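Local coordinates for protein processed glycerol phosphate lipoteichoic acid synthase 2 (Bacillus subtilis, PDB 2W8D) that belongs to the sulfatase family within the alkaline phosphatase clan, an alpha/beta fold that here carries a magnesium ion at the C-terminal ends of parallel strands of its central sheet, at residues Lys32-Gln43 / Lys250-Gly261; Thr69-His77 / Gln286-Ile294. All coordinates share one frame; numbering follows the deposited sequence.

Contact 1. Residues Lys32-Gln43 / Lys250-Gly261; sequences KNVIYVSLESLQ and KSIIVMYGDHYG. With MG (magnesium ion), chain C.
Asn33-Leu39 and Ser251-Gly257 are neighbouring parallel strands in the central sheet of an alkaline phosphatase-like fold, and the loops after them converge on a magnesium ion. Backbone bonds form the ladder: Ile35 gives its N to Ile252 O (2.8 Å) and its O to Val254 N (2.9 Å), and the pattern runs on through Val37 and Leu39. The short strand axes diverge by 17°.

Apolar packing differs on the two faces. On one, Val37 and selenomethionine Met255 lie alongside each other, CB to CG 3.6 Å, beneath helix 219-244. On the other, toward helix 313-320, Val254 CB sits over the Tyr36 ring, 4.2 Å from its centroid, while Tyr256 CE2 meets the edge of that ring. Tyr256 turns its CG between its own backbone N and carbonyl carbon (chi1 63°), which swings the ring across to the partner strand; Ser38 CA lies over its face, 4.0 Å from the centroid, in a CH-pi contact. One water bridges Tyr256 OH and Ser38 OG.

Metal coordination closes the C-terminal end. Glu40 grips magnesium with both carboxylate oxygens, Asp258 with OD2 and His259 with NE2; phosphorylated Thr84 also belongs to this site. The two carboxylates are turned 80° apart, so they meet the ion in different planes. Second-shell bonds fix these ligands: Ser41 OG donates to the anti lone pair of Glu40 OE2, and Ser41 N reaches Asp258 OD1 (2.7 Å) from its syn side. That leaves OD2 to the metal. The imidazole is likewise held in rotation, because His259 ND1 donates to Tyr260 O at 2.8 Å, almost in the ring plane, with NE2 directed at magnesium.

Contact 2. Residues Thr69-His77 / Gln286-Ile294; sequences TFYFDNFFH and QLQRVPLFI
Phe70 and Tyr71 pair antiparallel with Ile294 and Phe293, joining strand 70-76 to the central sheet of the sulfatase fold. This end is tightly packed: Phe70 and Ile294 exchange two backbone bonds, each 3.0 Å. On one face Ile294 CD1 touches Phe72 CE2 at 3.7 Å, and the packing continues past the parting of the backbones to Phe75, whose ring lies under Leu292 CB. Phe75 reaches it because its CG stands opposite the backbone N (chi1 172°). On the other face, which helix 58-65 covers, Tyr71 and Phe293 form an offset stack with centroids 4.8 Å apart and planes at 30°; Tyr71 CD1 rides over the rim of the Phe293 ring.

From about Phe72 onward the pairing loosens. A water sits between the chains, accepting from Phe75 N and lying close to both Phe72 O and Val290 O; a direct backbone bond returns where Val290 N donates to Phe75 O. Here, at the partly exposed side, polar bonds join the hydrocarbon packing. The extended Arg289 chain runs alongside Phe76, its CG in CH-pi contact over the ring; Phe76 CZ lies over the guanidinium centre, the planes strongly inclined. Arg289 NE donates to an in-plane lone pair of Asn74 OD1 (2.7 Å), and NH1 reaches Gln286 OE1, so the group is held at two edges. At the buried far end, His77 NE2 meets Gln288 OE1 in the imidazole plane, 2.7 Å away and nearly straight at 174°.

Contacts 1 and 2 are successive steps across one sheet, their centres 11 Å apart, in the order 33-39, 251-257, 292-296, 70-76. The middle pair joins them: Met255 O lies 2.8 Å from Phe293 N and Gly257 N 3.1 Å from Pro291 O, both probable hydrogen bonds. Strand 251-257 is thus gripped from both sides just before Asp258 and His259 reach the magnesium. Helix 313-320 packs on both contacts, touching Tyr36, Val254, Phe75 and Ile294. Contact 2 supplies none of the metal ligands, though the His77 side chain is about 10 Å from the ion, and Gln288 OE1 packs 3.2 Å from Tyr260 CD2 in contact 1.

Contact 1. Residues Lys32-Gln43 / Lys250-Gly261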
loop_
_atom_site.group_PDB
_atom_site.type_symbol
_atom_site.label_atom_id
_atom_site.label_comp_id
_atom_site.label_asym_id
_atom_site.label_seq_id
_atom_site.Cartn_x
_atom_site.Cartn_y
_atom_site.Cartn_z
ATOM N N LYS A 32 8.588 -6.722 17.087
ATOM C CA LYS A 32 9.386 -6.311 15.942
ATOM C C LYS A 32 9.114 -4.909 15.404
ATOM O O LYS A 32 8.009 -4.355 15.533
ATOM C CB LYS A 32 9.314 -7.358 14.814
ATOM C CG LYS A 32 10.512 -8.360 14.938
ATOM C CD LYS A 32 10.147 -9.760 14.647
ATOM C CE LYS A 32 11.049 -10.699 15.441
ATOM N NZ LYS A 32 10.679 -12.094 15.080
ATOM N N ASN A 33 10.150 -4.334 14.808
ATOM C CA ASN A 33 10.002 -3.129 14.064
ATOM C C ASN A 33 9.101 -3.389 12.836
ATOM O O ASN A 33 8.905 -4.544 12.417
ATOM C CB ASN A 33 11.369 -2.662 13.607
ATOM C CG ASN A 33 12.320 -2.461 14.753
ATOM O OD1 ASN A 33 12.057 -1.672 15.647
ATOM N ND2 ASN A 33 13.441 -3.170 14.734
ATOM N N VAL A 34 8.545 -2.310 12.287
ATOM C CA VAL A 34 7.833 -2.375 11.045
ATOM C C VAL A 34 8.530 -1.378 10.127
ATOM O O VAL A 34 8.833 -0.252 10.538
ATOM C CB VAL A 34 6.321 -1.964 11.218
ATOM C CG1 VAL A 34 5.571 -1.931 9.841
ATOM C CG2 VAL A 34 5.612 -2.851 12.246
ATOM N N ILE A 35 8.777 -1.802 8.885
ATOM C CA ILE A 35 9.324 -0.942 7.845
ATOM C C ILE A 35 8.381 -1.068 6.625
ATOM O O ILE A 35 8.313 -2.116 5.984
ATOM C CB ILE A 35 10.775 -1.387 7.469
ATOM C CG1 ILE A 35 11.755 -1.216 8.647
ATOM C CG2 ILE A 35 11.274 -0.645 6.234
ATOM C CD1 ILE A 35 13.131 -1.892 8.451
ATOM N N TYR A 36 7.630 -0.018 6.315
ATOM C CA TYR A 36 6.814 -0.053 5.123
ATOM C C TYR A 36 7.630 0.555 4.003
ATOM O O TYR A 36 8.359 1.534 4.229
ATOM C CB TYR A 36 5.528 0.785 5.299
ATOM C CG TYR A 36 4.340 0.085 5.867
ATOM C CD1 TYR A 36 4.143 -0.005 7.239
ATOM C CD2 TYR A 36 3.348 -0.417 5.028
ATOM C CE1 TYR A 36 2.998 -0.612 7.779
ATOM C CE2 TYR A 36 2.196 -1.031 5.551
ATOM C CZ TYR A 36 2.043 -1.124 6.933
ATOM O OH TYR A 36 0.920 -1.730 7.442
ATOM N N VAL A 37 7.480 0.012 2.803
ATOM C CA VAL A 37 8.014 0.612 1.577
ATOM C C VAL A 37 6.931 0.731 0.519
ATOM O O VAL A 37 6.355 -0.265 0.108
ATOM C CB VAL A 37 9.161 -0.204 0.948
ATOM C CG1 VAL A 37 9.708 0.544 -0.255
ATOM C CG2 VAL A 37 10.262 -0.493 2.009
ATOM N N SER A 38 6.654 1.959 0.098
ATOM C CA SER A 38 5.735 2.223 -0.980
ATOM C C SER A 38 6.504 2.225 -2.287
ATOM O O SER A 38 7.333 3.105 -2.523
ATOM C CB SER A 38 5.066 3.587 -0.752
ATOM O OG SER A 38 4.426 4.068 -1.922
ATOM N N LEU A 39 6.212 1.235 -3.136
ATOM C CA LEU A 39 6.852 1.011 -4.449
ATOM C C LEU A 39 6.089 1.747 -5.521
ATOM O O LEU A 39 5.066 1.248 -6.025
ATOM C CB LEU A 39 6.822 -0.473 -4.767
ATOM C CG LEU A 39 7.486 -1.376 -3.728
ATOM C CD1 LEU A 39 7.277 -2.836 -4.040
ATOM C CD2 LEU A 39 8.979 -1.079 -3.624
ATOM N N GLU A 40 6.560 2.936 -5.866
ATOM C CA GLU A 40 5.848 3.862 -6.738
ATOM C C GLU A 40 5.411 3.248 -8.077
ATOM O O GLU A 40 6.263 2.721 -8.842
ATOM C CB GLU A 40 6.760 5.073 -7.022
ATOM C CG GLU A 40 6.126 6.230 -7.779
ATOM C CD GLU A 40 4.751 6.635 -7.263
ATOM O OE1 GLU A 40 4.628 7.083 -6.086
ATOM O OE2 GLU A 40 3.777 6.491 -8.048
ATOM N N SER A 41 4.102 3.346 -8.357
ATOM C CA SER A 41 3.525 3.036 -9.677
ATOM C C SER A 41 3.824 1.618 -10.167
ATOM O O SER A 41 3.755 1.355 -11.364
ATOM C CB SER A 41 4.033 4.029 -10.722
ATOM O OG SER A 41 3.559 5.346 -10.497
ATOM N N LEU A 42 4.171 0.720 -9.240
ATOM C CA LEU A 42 4.555 -0.654 -9.584
ATOM C C LEU A 42 3.366 -1.635 -9.602
ATOM O O LEU A 42 2.691 -1.838 -8.587
ATOM C CB LEU A 42 5.634 -1.140 -8.624
ATOM C CG LEU A 42 6.286 -2.436 -9.123
ATOM C CD1 LEU A 42 7.114 -2.184 -10.390
ATOM C CD2 LEU A 42 7.122 -3.101 -8.028
ATOM N N GLN A 43 3.106 -2.229 -10.756
ATOM C CA GLN A 43 1.947 -3.156 -10.932
ATOM C C GLN A 43 2.450 -4.599 -10.918
ATOM O O GLN A 43 3.580 -4.867 -11.297
ATOM C CB GLN A 43 1.201 -2.860 -12.252
ATOM C CG GLN A 43 0.536 -1.470 -12.274
ATOM C CD GLN A 43 0.010 -1.032 -13.638
ATOM O OE1 GLN A 43 -0.893 -1.671 -14.223
ATOM N NE2 GLN A 43 0.541 0.078 -14.138
ATOM N N LYS A 250 15.145 -8.084 12.923
ATOM C CA LYS A 250 14.388 -7.436 13.979
ATOM C C LYS A 250 13.134 -6.799 13.447
ATOM O O LYS A 250 12.543 -5.953 14.137
ATOM C CB LYS A 250 15.249 -6.381 14.682
ATOM C CG LYS A 250 16.384 -6.966 15.531
ATOM C CD LYS A 250 17.482 -5.941 15.766
ATOM C CE LYS A 250 18.791 -6.629 16.151
ATOM N NZ LYS A 250 19.910 -5.676 16.452
ATOM N N SER A 251 12.720 -7.169 12.237
ATOM C CA SER A 251 11.697 -6.373 11.577
ATOM C C SER A 251 10.657 -7.104 10.743
ATOM O O SER A 251 10.845 -8.250 10.316
ATOM C CB SER A 251 12.343 -5.270 10.732
ATOM O OG SER A 251 13.148 -4.421 11.533
ATOM N N ILE A 252 9.543 -6.414 10.533
ATOM C CA ILE A 252 8.576 -6.823 9.555
ATOM C C ILE A 252 8.693 -5.792 8.447
ATOM O O ILE A 252 8.403 -4.597 8.642
ATOM C CB ILE A 252 7.149 -6.784 10.120
ATOM C CG1 ILE A 252 7.007 -7.706 11.322
ATOM C CG2 ILE A 252 6.108 -7.151 9.046
ATOM C CD1 ILE A 252 5.655 -7.513 12.004
ATOM N N ILE A 253 9.132 -6.251 7.279
ATOM C CA ILE A 253 9.205 -5.375 6.114
ATOM C C ILE A 253 7.988 -5.663 5.275
ATOM O O ILE A 253 7.709 -6.818 4.962
ATOM C CB ILE A 253 10.505 -5.632 5.333
ATOM C CG1 ILE A 253 11.720 -5.379 6.270
ATOM C CG2 ILE A 253 10.517 -4.818 4.017
ATOM C CD1 ILE A 253 13.029 -5.906 5.817
ATOM N N VAL A 254 7.253 -4.610 4.940
ATOM C CA VAL A 254 6.014 -4.703 4.185
ATOM C C VAL A 254 6.148 -3.769 2.995
ATOM O O VAL A 254 6.279 -2.549 3.178
ATOM C CB VAL A 254 4.847 -4.088 5.010
ATOM C CG1 VAL A 254 3.521 -4.159 4.239
ATOM C CG2 VAL A 254 4.753 -4.690 6.390
HETATM N N MSE A 255 6.049 -4.306 1.781
HETATM C CA MSE A 255 6.196 -3.498 0.574
HETATM C C MSE A 255 5.030 -3.639 -0.346
HETATM O O MSE A 255 4.556 -4.757 -0.614
HETATM C CB MSE A 255 7.469 -3.838 -0.180
HETATM C CG MSE A 255 8.677 -3.755 0.726
HETATM SE SE MSE A 255 10.291 -3.975 -0.306
HETATM C CE MSE A 255 10.071 -5.863 -0.858
ATOM N N TYR A 256 4.616 -2.507 -0.899
ATOM C CA TYR A 256 3.453 -2.505 -1.772
ATOM C C TYR A 256 3.572 -1.518 -2.926
ATOM O O TYR A 256 4.032 -0.370 -2.747
ATOM C CB TYR A 256 2.208 -2.156 -0.944
ATOM C CG TYR A 256 2.245 -0.780 -0.344
ATOM C CD1 TYR A 256 1.600 0.272 -0.970
ATOM C CD2 TYR A 256 2.898 -0.528 0.866
ATOM C CE1 TYR A 256 1.635 1.569 -0.448
ATOM C CE2 TYR A 256 2.957 0.770 1.398
ATOM C CZ TYR A 256 2.297 1.812 0.750
ATOM O OH TYR A 256 2.267 3.109 1.258
ATOM N N GLY A 257 3.082 -1.931 -4.095
ATOM C CA GLY A 257 2.899 -0.965 -5.174
ATOM C C GLY A 257 1.763 -0.047 -4.747
ATOM O O GLY A 257 0.766 -0.527 -4.195
ATOM N N ASP A 258 1.892 1.262 -4.969
ATOM C CA ASP A 258 0.837 2.181 -4.452
ATOM C C ASP A 258 -0.430 2.263 -5.344
ATOM O O ASP A 258 -1.551 2.368 -4.834
ATOM C CB ASP A 258 1.409 3.559 -4.070
ATOM C CG ASP A 258 2.054 4.287 -5.242
ATOM O OD1 ASP A 258 2.339 3.654 -6.291
ATOM O OD2 ASP A 258 2.243 5.520 -5.131
ATOM N N HIS A 259 -0.264 2.155 -6.668
ATOM C CA HIS A 259 -1.416 2.211 -7.587
ATOM C C HIS A 259 -0.880 1.943 -8.959
ATOM O O HIS A 259 0.329 1.746 -9.085
ATOM C CB HIS A 259 -2.030 3.625 -7.558
ATOM C CG HIS A 259 -0.991 4.689 -7.688
ATOM N ND1 HIS A 259 -0.407 5.022 -8.904
ATOM C CD2 HIS A 259 -0.352 5.420 -6.741
ATOM C CE1 HIS A 259 0.503 5.957 -8.701
ATOM N NE2 HIS A 259 0.567 6.207 -7.396
ATOM N N TYR A 260 -1.723 1.990 -10.002
ATOM C CA TYR A 260 -1.192 1.677 -11.339
ATOM C C TYR A 260 -0.254 2.755 -11.806
ATOM O O TYR A 260 -0.428 3.898 -11.455
ATOM C CB TYR A 260 -2.300 1.480 -12.396
ATOM C CG TYR A 260 -3.111 2.736 -12.623
ATOM C CD1 TYR A 260 -2.744 3.630 -13.605
ATOM C CD2 TYR A 260 -4.202 3.060 -11.801
ATOM C CE1 TYR A 260 -3.481 4.807 -13.838
ATOM C CE2 TYR A 260 -4.954 4.259 -12.002
ATOM C CZ TYR A 260 -4.562 5.110 -13.042
ATOM O OH TYR A 260 -5.201 6.263 -13.305
ATOM N N GLY A 261 0.714 2.396 -12.636
ATOM C CA GLY A 261 1.526 3.392 -13.303
ATOM C C GLY A 261 1.069 3.640 -14.737
ATOM O O GLY A 261 1.242 4.745 -15.274
HETATM MG MG MG C . 2.442 7.074 -6.566
HETATM O O HOH W 1 1.980 4.929 -0.928
#

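Contact 2. Residues Thr69-His77 / Gln286-Ile294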
loop_
_atom_site.group_PDB
_atom_site.type_symbol
_atom_site.label_atom_id
_atom_site.label_comp_id
_atom_site.label_asym_id
_atom_site.label_seq_id
_atom_site.Cartn_x
_atom_site.Cartn_y
_atom_site.Cartn_z
ATOM N N THR A 69 9.175 -15.349 2.327
ATOM C CA THR A 69 8.457 -14.087 2.189
ATOM C C THR A 69 7.016 -14.344 1.749
ATOM O O THR A 69 6.776 -15.146 0.851
ATOM C CB THR A 69 9.175 -13.180 1.191
ATOM O OG1 THR A 69 10.558 -13.103 1.545
ATOM C CG2 THR A 69 8.576 -11.782 1.179
ATOM N N PHE A 70 6.067 -13.697 2.427
ATOM C CA PHE A 70 4.669 -13.720 2.019
ATOM C C PHE A 70 4.593 -12.872 0.787
ATOM O O PHE A 70 5.014 -11.711 0.809
ATOM C CB PHE A 70 3.727 -13.048 3.008
ATOM C CG PHE A 70 3.546 -13.764 4.326
ATOM C CD1 PHE A 70 2.589 -14.749 4.471
ATOM C CD2 PHE A 70 4.246 -13.356 5.450
ATOM C CE1 PHE A 70 2.386 -15.355 5.685
ATOM C CE2 PHE A 70 4.041 -13.950 6.672
ATOM C CZ PHE A 70 3.115 -14.949 6.792
ATOM N N TYR A 71 4.059 -13.439 -0.284
ATOM C CA TYR A 71 3.763 -12.666 -1.475
ATOM C C TYR A 71 2.290 -12.898 -1.834
ATOM O O TYR A 71 1.820 -14.033 -1.781
ATOM C CB TYR A 71 4.682 -13.078 -2.633
ATOM C CG TYR A 71 4.299 -12.414 -3.946
ATOM C CD1 TYR A 71 4.337 -11.023 -4.066
ATOM C CD2 TYR A 71 3.876 -13.167 -5.045
ATOM C CE1 TYR A 71 3.984 -10.400 -5.243
ATOM C CE2 TYR A 71 3.493 -12.546 -6.253
ATOM C CZ TYR A 71 3.552 -11.162 -6.328
ATOM O OH TYR A 71 3.187 -10.497 -7.477
ATOM N N PHE A 72 1.583 -11.812 -2.158
ATOM C CA PHE A 72 0.165 -11.825 -2.481
ATOM C C PHE A 72 -0.006 -11.360 -3.930
ATOM O O PHE A 72 0.242 -10.183 -4.240
ATOM C CB PHE A 72 -0.620 -10.887 -1.538
ATOM C CG PHE A 72 -0.349 -11.124 -0.058
ATOM C CD1 PHE A 72 -1.231 -11.869 0.720
ATOM C CD2 PHE A 72 0.776 -10.595 0.552
ATOM C CE1 PHE A 72 -0.985 -12.086 2.074
ATOM C CE2 PHE A 72 1.023 -10.809 1.908
ATOM C CZ PHE A 72 0.137 -11.557 2.664
ATOM N N ASP A 73 -0.441 -12.283 -4.804
ATOM C CA ASP A 73 -0.563 -12.041 -6.243
ATOM C C ASP A 73 -1.988 -11.642 -6.720
ATOM O O ASP A 73 -2.221 -11.362 -7.916
ATOM C CB ASP A 73 -0.023 -13.257 -7.016
ATOM C CG ASP A 73 -0.841 -14.514 -6.774
ATOM O OD1 ASP A 73 -1.346 -14.746 -5.664
ATOM O OD2 ASP A 73 -0.989 -15.300 -7.701
ATOM N N ASN A 74 -2.929 -11.629 -5.788
ATOM C CA ASN A 74 -4.251 -11.088 -6.041
ATOM C C ASN A 74 -4.606 -9.936 -5.074
ATOM O O ASN A 74 -5.667 -9.905 -4.467
ATOM C CB ASN A 74 -5.276 -12.198 -5.986
ATOM C CG ASN A 74 -5.106 -13.191 -7.086
ATOM O OD1 ASN A 74 -4.923 -12.827 -8.253
ATOM N ND2 ASN A 74 -5.191 -14.454 -6.740
ATOM N N PHE A 75 -3.690 -8.989 -4.955
ATOM C CA PHE A 75 -3.841 -7.858 -4.065
ATOM C C PHE A 75 -4.025 -6.608 -4.933
ATOM O O PHE A 75 -3.304 -6.414 -5.885
ATOM C CB PHE A 75 -2.609 -7.757 -3.149
ATOM C CG PHE A 75 -2.565 -6.515 -2.328
ATOM C CD1 PHE A 75 -3.266 -6.428 -1.128
ATOM C CD2 PHE A 75 -1.821 -5.432 -2.745
ATOM C CE1 PHE A 75 -3.230 -5.271 -0.361
ATOM C CE2 PHE A 75 -1.777 -4.254 -1.990
ATOM C CZ PHE A 75 -2.472 -4.170 -0.814
ATOM N N PHE A 76 -5.017 -5.797 -4.623
ATOM C CA PHE A 76 -5.418 -4.706 -5.470
ATOM C C PHE A 76 -5.253 -3.350 -4.772
ATOM O O PHE A 76 -5.616 -3.194 -3.598
ATOM C CB PHE A 76 -6.893 -4.910 -5.900
ATOM C CG PHE A 76 -7.105 -6.133 -6.775
ATOM C CD1 PHE A 76 -7.226 -6.003 -8.166
ATOM C CD2 PHE A 76 -7.179 -7.418 -6.210
ATOM C CE1 PHE A 76 -7.399 -7.139 -8.989
ATOM C CE2 PHE A 76 -7.358 -8.552 -7.023
ATOM C CZ PHE A 76 -7.466 -8.406 -8.409
ATOM N N HIS A 77 -4.780 -2.343 -5.506
ATOM C CA HIS A 77 -4.861 -0.970 -4.961
ATOM C C HIS A 77 -6.335 -0.499 -4.934
ATOM O O HIS A 77 -7.138 -0.902 -5.761
ATOM C CB HIS A 77 -3.974 0.004 -5.739
ATOM C CG HIS A 77 -4.577 0.458 -7.030
ATOM N ND1 HIS A 77 -5.390 1.574 -7.117
ATOM C CD2 HIS A 77 -4.500 -0.058 -8.282
ATOM C CE1 HIS A 77 -5.787 1.726 -8.368
ATOM N NE2 HIS A 77 -5.275 0.740 -9.092
ATOM N N GLN A 286 -7.999 -6.445 -14.250
ATOM C CA GLN A 286 -6.971 -7.401 -13.858
ATOM C C GLN A 286 -5.626 -6.732 -13.654
ATOM O O GLN A 286 -4.848 -7.198 -12.833
ATOM C CB GLN A 286 -6.844 -8.592 -14.860
ATOM C CG GLN A 286 -8.171 -9.305 -15.153
ATOM C CD GLN A 286 -8.976 -9.561 -13.883
ATOM O OE1 GLN A 286 -8.470 -10.154 -12.948
ATOM N NE2 GLN A 286 -10.228 -9.106 -13.847
ATOM N N LEU A 287 -5.366 -5.644 -14.386
ATOM C CA LEU A 287 -4.079 -4.937 -14.297
ATOM C C LEU A 287 -3.951 -4.013 -13.063
ATOM O O LEU A 287 -2.945 -3.327 -12.909
ATOM C CB LEU A 287 -3.804 -4.142 -15.586
ATOM C CG LEU A 287 -3.386 -5.071 -16.743
ATOM C CD1 LEU A 287 -3.646 -4.422 -18.110
ATOM C CD2 LEU A 287 -1.922 -5.550 -16.566
ATOM N N GLN A 288 -4.997 -3.956 -12.239
ATOM C CA GLN A 288 -4.965 -3.168 -11.014
ATOM C C GLN A 288 -4.367 -3.979 -9.866
ATOM O O GLN A 288 -4.284 -3.477 -8.759
ATOM C CB GLN A 288 -6.362 -2.636 -10.652
ATOM C CG GLN A 288 -7.041 -1.789 -11.784
ATOM C CD GLN A 288 -6.133 -0.723 -12.387
ATOM O OE1 GLN A 288 -5.700 0.203 -11.684
ATOM N NE2 GLN A 288 -5.824 -0.846 -13.682
ATOM N N ARG A 289 -3.962 -5.240 -10.124
ATOM C CA ARG A 289 -3.142 -5.950 -9.155
ATOM C C ARG A 289 -1.833 -5.152 -8.939
ATOM O O ARG A 289 -1.161 -4.769 -9.910
ATOM C CB ARG A 289 -2.838 -7.381 -9.627
ATOM C CG ARG A 289 -3.956 -8.404 -9.361
ATOM C CD ARG A 289 -3.665 -9.730 -10.053
ATOM N NE ARG A 289 -4.776 -10.676 -9.881
ATOM C CZ ARG A 289 -5.886 -10.706 -10.634
ATOM N NH1 ARG A 289 -6.059 -9.846 -11.627
ATOM N NH2 ARG A 289 -6.831 -11.602 -10.396
ATOM N N VAL A 290 -1.524 -4.870 -7.677
ATOM C CA VAL A 290 -0.202 -4.392 -7.256
ATOM C C VAL A 290 0.450 -5.395 -6.280
ATOM O O VAL A 290 -0.241 -6.057 -5.495
ATOM C CB VAL A 290 -0.231 -2.968 -6.634
ATOM C CG1 VAL A 290 -0.848 -1.945 -7.638
ATOM C CG2 VAL A 290 -1.020 -2.962 -5.355
ATOM N N PRO A 291 1.783 -5.519 -6.344
ATOM C CA PRO A 291 2.411 -6.517 -5.482
ATOM C C PRO A 291 2.381 -6.090 -4.021
ATOM O O PRO A 291 2.345 -4.891 -3.735
ATOM C CB PRO A 291 3.851 -6.614 -5.999
ATOM C CG PRO A 291 4.102 -5.336 -6.757
ATOM C CD PRO A 291 2.739 -4.739 -7.145
ATOM N N LEU A 292 2.308 -7.079 -3.129
ATOM C CA LEU A 292 2.390 -6.875 -1.707
ATOM C C LEU A 292 3.336 -7.944 -1.210
ATOM O O LEU A 292 3.131 -9.112 -1.503
ATOM C CB LEU A 292 1.029 -7.024 -1.033
ATOM C CG LEU A 292 1.146 -7.053 0.506
ATOM C CD1 LEU A 292 1.662 -5.720 1.151
ATOM C CD2 LEU A 292 -0.184 -7.445 1.156
ATOM N N PHE A 293 4.372 -7.534 -0.493
ATOM C CA PHE A 293 5.353 -8.461 0.092
ATOM C C PHE A 293 5.374 -8.197 1.597
ATOM O O PHE A 293 5.327 -7.038 2.004
ATOM C CB PHE A 293 6.773 -8.185 -0.446
ATOM C CG PHE A 293 6.938 -8.442 -1.903
ATOM C CD1 PHE A 293 7.337 -9.683 -2.351
ATOM C CD2 PHE A 293 6.702 -7.435 -2.843
ATOM C CE1 PHE A 293 7.493 -9.939 -3.728
ATOM C CE2 PHE A 293 6.877 -7.683 -4.195
ATOM C CZ PHE A 293 7.274 -8.951 -4.633
ATOM N N ILE A 294 5.396 -9.254 2.408
ATOM C CA ILE A 294 5.593 -9.115 3.841
ATOM C C ILE A 294 6.667 -10.125 4.270
ATOM O O ILE A 294 6.458 -11.337 4.166
ATOM C CB ILE A 294 4.311 -9.412 4.671
ATOM C CG1 ILE A 294 3.180 -8.450 4.359
ATOM C CG2 ILE A 294 4.609 -9.348 6.139
ATOM C CD1 ILE A 294 1.892 -8.874 4.998
HETATM O O HOH W 2 -0.898 -8.437 -6.472
#